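Local coordinates for galactose-binding lectin (Arachis hypogaea, PDB 2DVG), which binds D-galactose specifically, as a homotetrameric legume lectin of peanut with calcium and manganese bound near its sugar site, at residues A[83-88]-A[204-209]; A[122-127]-A[134-139]. All blocks are in the same frame, centred on the assembly; numbering follows the deposited sequence.

Overall arrangement
Interactions 1 and 2 sit side by side in the same antiparallel seven-stranded sheet of the legume lectin sandwich, their centres 13 Å apart. Interaction 1 pairs strands 84-91 and 201-209 near the centre of the subunit; interaction 2 pairs 117-123 with 137-141 nearer the sheet margin. Strands 84-91 and 117-123 are neighbours, so the two contacts join directly, probably through a hydrogen bond from F122 N to I85 O (2.7 Å). Along the chain the order is 83-88, 122-127, 134-139, 204-209, interaction 2 falling wholly within the span that interaction 1 brackets. Both reach galactose: D83 comes from the first, Y125 and N127 from the second, where the metal-binding loop begins.

Interaction 1 (A[83-88]-A[204-209]); sequences DGIIFF and FGFSAS. With GLA (alpha-D-galactopyranose), chain F.
Strands 84-88 and 204-209 run antiparallel, their axes 4.7 Å apart at closest approach and their directions 157° apart. I86 and S207 form a hydrogen-bonded pair, I86 N to S207 O at 2.9 Å with a return bond from S207 N to I86 O; F88 and G205 are paired in the same way. Between them F87 faces F206 as a non-hydrogen-bonded pair. At the loop end D83 N reaches S209 O at 2.8 Å.

On the face with I85, F87, F206 and A208 the contact is aromatic. With CG anti to the backbone N (chi1 165°), the F87 ring lies where its CD1 meets CE1 of F206 at 3.5 Å; the pair is oblique, neither stacked nor edge-to-face, the planes inclined at 43°. Farther out, CZ of F87 meets the F204 ring at its edge, 3.7 Å from CD2. On the other face F88 lies against the backbone of G205, CD1 of F88 being 3.4 Å from G205 O. CG2 of I86 packs on CB of S207, whose OG bonds to L106 O.

D83 follows a cis peptide bond, a hallmark of legume lectins, and presents its carboxylate to galactose. Each oxygen takes a separate hydroxyl, O3 to OD1 and O4 to OD2 (2.6 Å), fixing the rotation of the carboxylate against the sugar; S211 OG also binds the galactose.

Strand 43-53 flanks 204-209 on its outer side and strand 117-123 flanks 83-88, so this pair is interior to the sheet, while F69, W223 and F225 from strands 64-74 and 217-229 pack on its phenylalanines across the sandwich.

Interaction 2 (A[122-127]-A[134-139]); sequences FDTYSN and PTDHVG. With CA (calcium ion), chain G; MN (manganese (II) ion), chain H; GLA (alpha-D-galactopyranose), chain F.
D123 OD2, on a side chain that lies against H137, accepts a hydrogen bond from a water at 2.6 Å and also binds calcium; that water is itself a ligand of manganese, and D123 belongs to the manganese site as well. OD1 of D123 binds the same calcium more closely, at 2.6 Å. A weak bond from Y125 N also reaches OD1. The two oxygens on one metal fix the rotation of the carboxylate.

H137 lies alongside D123, pointing the same way, with carboxylate and imidazole planes only 17° apart. CB of D123 sits over the ring face, 3.5 Å from its centroid, in a CH-pi contact, while manganese lies in the ring plane at NE2, 2.5 Å away. The other ring nitrogen, ND1, donates to T135 O at 2.9 Å, which, with the metal at NE2, helps set the ring rotation. Between the backbones, H137 N bonds to D123 O in the carbonyl plane, while the return bond from D123 N to H137 O is weak. On the other face F122 and V138 stand side by side, CD1 of F122 against CG2 of V138.

Past D123 the strand becomes the calcium loop: Y125 O and N127 OD1 are further ligands. D132 contributes to both metals and E121 to manganese. The Y125 ring, carried outward with CG anti to the backbone N (chi1 176°), offers one face to galactose C5, and N127 ND2 makes a weak bond to galactose O3 at 3.3 Å. The calcium probably helps order Y125 and N127, as in legume lectins generally.

Strand 84-91 flanks 122-123 and strand 149-152 flanks 137-139, with F71 and M73 of strand 64-74 packing on F122.

Interaction 1 (A[83-88]-A[204-209])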
loop_
_atom_site.group_PDB
_atom_site.type_symbol
_atom_site.label_atom_id
_atom_site.label_comp_id
_atom_site.label_asym_id
_atom_site.label_seq_id
_atom_site.Cartn_x
_atom_site.Cartn_y
_atom_site.Cartn_z
ATOM N N ASP A 83 7.764 31.418 -13.736
ATOM C CA ASP A 83 7.269 32.036 -12.503
ATOM C C ASP A 83 7.162 31.106 -11.275
ATOM O O ASP A 83 7.263 31.560 -10.133
ATOM C CB ASP A 83 5.900 32.677 -12.774
ATOM C CG ASP A 83 6.002 34.141 -13.155
ATOM O OD1 ASP A 83 5.838 35.010 -12.277
ATOM O OD2 ASP A 83 6.255 34.432 -14.337
ATOM N N GLY A 84 6.941 29.813 -11.496
ATOM C CA GLY A 84 6.835 28.920 -10.354
ATOM C C GLY A 84 5.900 27.734 -10.482
ATOM O O GLY A 84 5.336 27.481 -11.536
ATOM N N ILE A 85 5.740 27.008 -9.384
ATOM C CA ILE A 85 4.891 25.830 -9.353
ATOM C C ILE A 85 3.955 25.836 -8.151
ATOM O O ILE A 85 4.373 26.142 -7.029
ATOM C CB ILE A 85 5.739 24.551 -9.276
ATOM C CG1 ILE A 85 6.645 24.455 -10.500
ATOM C CG2 ILE A 85 4.840 23.335 -9.188
ATOM C CD1 ILE A 85 7.428 23.163 -10.577
ATOM N N ILE A 86 2.694 25.479 -8.381
ATOM C CA ILE A 86 1.716 25.426 -7.304
ATOM C C ILE A 86 0.942 24.108 -7.277
ATOM O O ILE A 86 0.491 23.603 -8.316
ATOM C CB ILE A 86 0.701 26.588 -7.404
ATOM C CG1 ILE A 86 -0.160 26.637 -6.137
ATOM C CG2 ILE A 86 -0.197 26.394 -8.620
ATOM C CD1 ILE A 86 -1.060 27.851 -6.045
ATOM N N PHE A 87 0.817 23.554 -6.075
ATOM C CA PHE A 87 0.077 22.320 -5.842
ATOM C C PHE A 87 -1.262 22.836 -5.358
ATOM O O PHE A 87 -1.308 23.608 -4.406
ATOM C CB PHE A 87 0.743 21.496 -4.740
ATOM C CG PHE A 87 -0.124 20.398 -4.194
ATOM C CD1 PHE A 87 -0.436 19.285 -4.967
ATOM C CD2 PHE A 87 -0.630 20.477 -2.900
ATOM C CE1 PHE A 87 -1.237 18.264 -4.457
ATOM C CE2 PHE A 87 -1.431 19.462 -2.380
ATOM C CZ PHE A 87 -1.733 18.355 -3.160
ATOM N N PHE A 88 -2.352 22.415 -5.982
ATOM C CA PHE A 88 -3.636 22.959 -5.571
ATOM C C PHE A 88 -4.818 22.030 -5.614
ATOM O O PHE A 88 -4.795 20.983 -6.254
ATOM C CB PHE A 88 -3.968 24.166 -6.439
ATOM C CG PHE A 88 -4.226 23.810 -7.882
ATOM C CD1 PHE A 88 -3.219 23.254 -8.665
ATOM C CD2 PHE A 88 -5.482 23.993 -8.441
ATOM C CE1 PHE A 88 -3.469 22.884 -9.978
ATOM C CE2 PHE A 88 -5.738 23.627 -9.748
ATOM C CZ PHE A 88 -4.735 23.072 -10.517
ATOM N N PHE A 204 -6.970 17.313 -7.387
ATOM C CA PHE A 204 -5.634 17.734 -6.991
ATOM C C PHE A 204 -4.699 17.723 -8.177
ATOM O O PHE A 204 -4.873 16.931 -9.103
ATOM C CB PHE A 204 -5.076 16.813 -5.904
ATOM C CG PHE A 204 -5.836 16.870 -4.602
ATOM C CD1 PHE A 204 -7.052 16.214 -4.459
ATOM C CD2 PHE A 204 -5.324 17.571 -3.514
ATOM C CE1 PHE A 204 -7.749 16.252 -3.251
ATOM C CE2 PHE A 204 -6.017 17.613 -2.301
ATOM C CZ PHE A 204 -7.232 16.950 -2.171
ATOM N N GLY A 205 -3.705 18.599 -8.157
ATOM C CA GLY A 205 -2.779 18.626 -9.267
ATOM C C GLY A 205 -1.709 19.680 -9.134
ATOM O O GLY A 205 -1.559 20.290 -8.072
ATOM N N PHE A 206 -0.978 19.900 -10.227
ATOM C CA PHE A 206 0.101 20.878 -10.275
ATOM C C PHE A 206 -0.057 21.872 -11.424
ATOM O O PHE A 206 -0.555 21.524 -12.495
ATOM C CB PHE A 206 1.432 20.143 -10.403
ATOM C CG PHE A 206 1.771 19.318 -9.200
ATOM C CD1 PHE A 206 2.231 19.924 -8.035
ATOM C CD2 PHE A 206 1.565 17.940 -9.205
ATOM C CE1 PHE A 206 2.474 19.176 -6.897
ATOM C CE2 PHE A 206 1.807 17.176 -8.060
ATOM C CZ PHE A 206 2.260 17.798 -6.907
ATOM N N SER A 207 0.362 23.112 -11.192
ATOM C CA SER A 207 0.275 24.156 -12.208
ATOM C C SER A 207 1.549 25.001 -12.244
ATOM O O SER A 207 2.233 25.154 -11.230
ATOM C CB SER A 207 -0.931 25.053 -11.929
ATOM O OG SER A 207 -1.049 26.071 -12.903
ATOM N N ALA A 208 1.865 25.538 -13.420
ATOM C CA ALA A 208 3.055 26.368 -13.602
ATOM C C ALA A 208 2.868 27.331 -14.774
ATOM O O ALA A 208 2.134 27.037 -15.728
ATOM C CB ALA A 208 4.292 25.484 -13.844
ATOM N N SER A 209 3.536 28.478 -14.709
ATOM C CA SER A 209 3.415 29.456 -15.773
ATOM C C SER A 209 4.628 30.358 -15.926
ATOM O O SER A 209 5.486 30.443 -15.042
ATOM C CB SER A 209 2.178 30.324 -15.543
ATOM O OG SER A 209 2.312 31.091 -14.362
HETATM C C1 GLA F . 6.613 40.131 -15.675
HETATM C C2 GLA F . 5.489 39.170 -15.264
HETATM C C3 GLA F . 5.969 38.248 -14.141
HETATM C C4 GLA F . 7.288 37.556 -14.520
HETATM C C5 GLA F . 8.317 38.583 -15.027
HETATM C C6 GLA F . 9.575 37.939 -15.562
HETATM O O1 GLA F . 7.054 41.287 -15.055
HETATM O O2 GLA F . 4.353 39.901 -14.827
HETATM O O3 GLA F . 4.970 37.276 -13.872
HETATM O O4 GLA F . 7.062 36.568 -15.513
HETATM O O5 GLA F . 7.758 39.381 -16.098
HETATM O O6 GLA F . 10.625 38.891 -15.658
#

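Interaction 2 (A[122-127]-A[134-139])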
loop_
_atom_site.group_PDB
_atom_site.type_symbol
_atom_site.label_atom_id
_atom_site.label_comp_id
_atom_site.label_asym_id
_atom_site.label_seq_id
_atom_site.Cartn_x
_atom_site.Cartn_y
_atom_site.Cartn_z
ATOM N N PHE A 122 5.224 27.738 -5.026
ATOM C CA PHE A 122 6.677 27.750 -4.981
ATOM C C PHE A 122 7.106 28.853 -5.929
ATOM O O PHE A 122 7.588 28.608 -7.029
ATOM C CB PHE A 122 7.180 26.381 -5.411
ATOM C CG PHE A 122 6.675 25.284 -4.532
ATOM C CD1 PHE A 122 7.307 25.000 -3.323
ATOM C CD2 PHE A 122 5.500 24.603 -4.853
ATOM C CE1 PHE A 122 6.774 24.058 -2.444
ATOM C CE2 PHE A 122 4.959 23.656 -3.977
ATOM C CZ PHE A 122 5.598 23.387 -2.772
ATOM N N ASP A 123 6.902 30.081 -5.460
ATOM C CA ASP A 123 7.176 31.301 -6.207
ATOM C C ASP A 123 8.652 31.650 -6.389
ATOM O O ASP A 123 9.399 31.758 -5.417
ATOM C CB ASP A 123 6.460 32.454 -5.509
ATOM C CG ASP A 123 5.789 33.393 -6.474
ATOM O OD1 ASP A 123 6.464 33.876 -7.404
ATOM O OD2 ASP A 123 4.585 33.655 -6.299
ATOM N N THR A 124 9.051 31.860 -7.641
ATOM C CA THR A 124 10.435 32.191 -7.968
ATOM C C THR A 124 10.630 33.573 -8.586
ATOM O O THR A 124 11.705 33.870 -9.098
ATOM C CB THR A 124 11.031 31.189 -8.941
ATOM O OG1 THR A 124 10.545 31.471 -10.261
ATOM C CG2 THR A 124 10.652 29.773 -8.538
ATOM N N TYR A 125 9.586 34.394 -8.569
ATOM C CA TYR A 125 9.656 35.760 -9.082
ATOM C C TYR A 125 8.684 36.597 -8.251
ATOM O O TYR A 125 7.556 36.179 -8.000
ATOM C CB TYR A 125 9.286 35.828 -10.565
ATOM C CG TYR A 125 9.247 37.242 -11.104
ATOM C CD1 TYR A 125 8.175 38.085 -10.819
ATOM C CD2 TYR A 125 10.295 37.751 -11.864
ATOM C CE1 TYR A 125 8.144 39.397 -11.274
ATOM C CE2 TYR A 125 10.276 39.067 -12.327
ATOM C CZ TYR A 125 9.194 39.884 -12.027
ATOM O OH TYR A 125 9.155 41.187 -12.477
ATOM N N SER A 126 9.125 37.779 -7.832
ATOM C CA SER A 126 8.317 38.645 -6.988
ATOM C C SER A 126 7.350 39.589 -7.696
ATOM O O SER A 126 7.758 40.614 -8.238
ATOM C CB SER A 126 9.243 39.452 -6.091
ATOM O OG SER A 126 8.518 40.443 -5.395
ATOM N N ASN A 127 6.062 39.251 -7.660
ATOM C CA ASN A 127 5.024 40.064 -8.295
ATOM C C ASN A 127 4.367 41.043 -7.326
ATOM O O ASN A 127 3.433 40.684 -6.609
ATOM C CB ASN A 127 3.943 39.162 -8.888
ATOM C CG ASN A 127 4.386 38.487 -10.159
ATOM O OD1 ASN A 127 5.292 37.656 -10.154
ATOM N ND2 ASN A 127 3.749 38.846 -11.270
ATOM N N PRO A 134 9.911 39.743 -1.395
ATOM C CA PRO A 134 11.039 40.058 -2.271
ATOM C C PRO A 134 11.904 38.889 -2.738
ATOM O O PRO A 134 12.518 38.966 -3.802
ATOM C CB PRO A 134 11.823 41.077 -1.453
ATOM C CG PRO A 134 11.525 40.672 -0.045
ATOM C CD PRO A 134 10.066 40.379 -0.077
ATOM N N THR A 135 11.950 37.812 -1.960
ATOM C CA THR A 135 12.773 36.653 -2.310
ATOM C C THR A 135 11.922 35.449 -2.668
ATOM O O THR A 135 10.717 35.443 -2.419
ATOM C CB THR A 135 13.663 36.228 -1.136
ATOM O OG1 THR A 135 12.870 35.532 -0.169
ATOM C CG2 THR A 135 14.280 37.432 -0.476
ATOM N N ASP A 136 12.546 34.426 -3.248
ATOM C CA ASP A 136 11.811 33.217 -3.585
ATOM C C ASP A 136 11.047 32.870 -2.310
ATOM O O ASP A 136 11.464 33.257 -1.215
ATOM C CB ASP A 136 12.764 32.082 -3.960
ATOM C CG ASP A 136 13.526 32.359 -5.232
ATOM O OD1 ASP A 136 12.899 32.821 -6.204
ATOM O OD2 ASP A 136 14.747 32.108 -5.273
ATOM N N HIS A 137 9.936 32.151 -2.435
ATOM C CA HIS A 137 9.148 31.834 -1.254
ATOM C C HIS A 137 8.061 30.804 -1.485
ATOM O O HIS A 137 7.606 30.612 -2.613
ATOM C CB HIS A 137 8.482 33.102 -0.737
ATOM C CG HIS A 137 7.546 33.732 -1.724
ATOM N ND1 HIS A 137 7.987 34.450 -2.815
ATOM C CD2 HIS A 137 6.195 33.721 -1.804
ATOM C CE1 HIS A 137 6.949 34.853 -3.524
ATOM N NE2 HIS A 137 5.850 34.423 -2.933
ATOM N N VAL A 138 7.648 30.153 -0.400
ATOM C CA VAL A 138 6.574 29.167 -0.460
ATOM C C VAL A 138 5.375 29.815 0.223
ATOM O O VAL A 138 5.543 30.579 1.170
ATOM C CB VAL A 138 6.937 27.868 0.285
ATOM C CG1 VAL A 138 5.812 26.855 0.144
ATOM C CG2 VAL A 138 8.215 27.293 -0.278
ATOM N N GLY A 139 4.172 29.530 -0.257
ATOM C CA GLY A 139 3.012 30.133 0.366
ATOM C C GLY A 139 1.736 29.318 0.324
ATOM O O GLY A 139 1.570 28.435 -0.513
HETATM CA CA CA G . 4.928 35.906 -8.052
HETATM MN MN MN H . 3.531 34.677 -3.851
HETATM C C1 GLA F . 6.613 40.131 -15.675
HETATM C C2 GLA F . 5.489 39.170 -15.264
HETATM C C3 GLA F . 5.969 38.248 -14.141
HETATM C C4 GLA F . 7.288 37.556 -14.520
HETATM C C5 GLA F . 8.317 38.583 -15.027
HETATM C C6 GLA F . 9.575 37.939 -15.562
HETATM O O1 GLA F . 7.054 41.287 -15.055
HETATM O O2 GLA F . 4.353 39.901 -14.827
HETATM O O3 GLA F . 4.970 37.276 -13.872
HETATM O O4 GLA F . 7.062 36.568 -15.513
HETATM O O5 GLA F . 7.758 39.381 -16.098
HETATM O O6 GLA F . 10.625 38.891 -15.658
HETATM O O HOH W 1 2.153 34.472 -5.761
HETATM O O HOH W 2 6.060 34.370 -9.935
#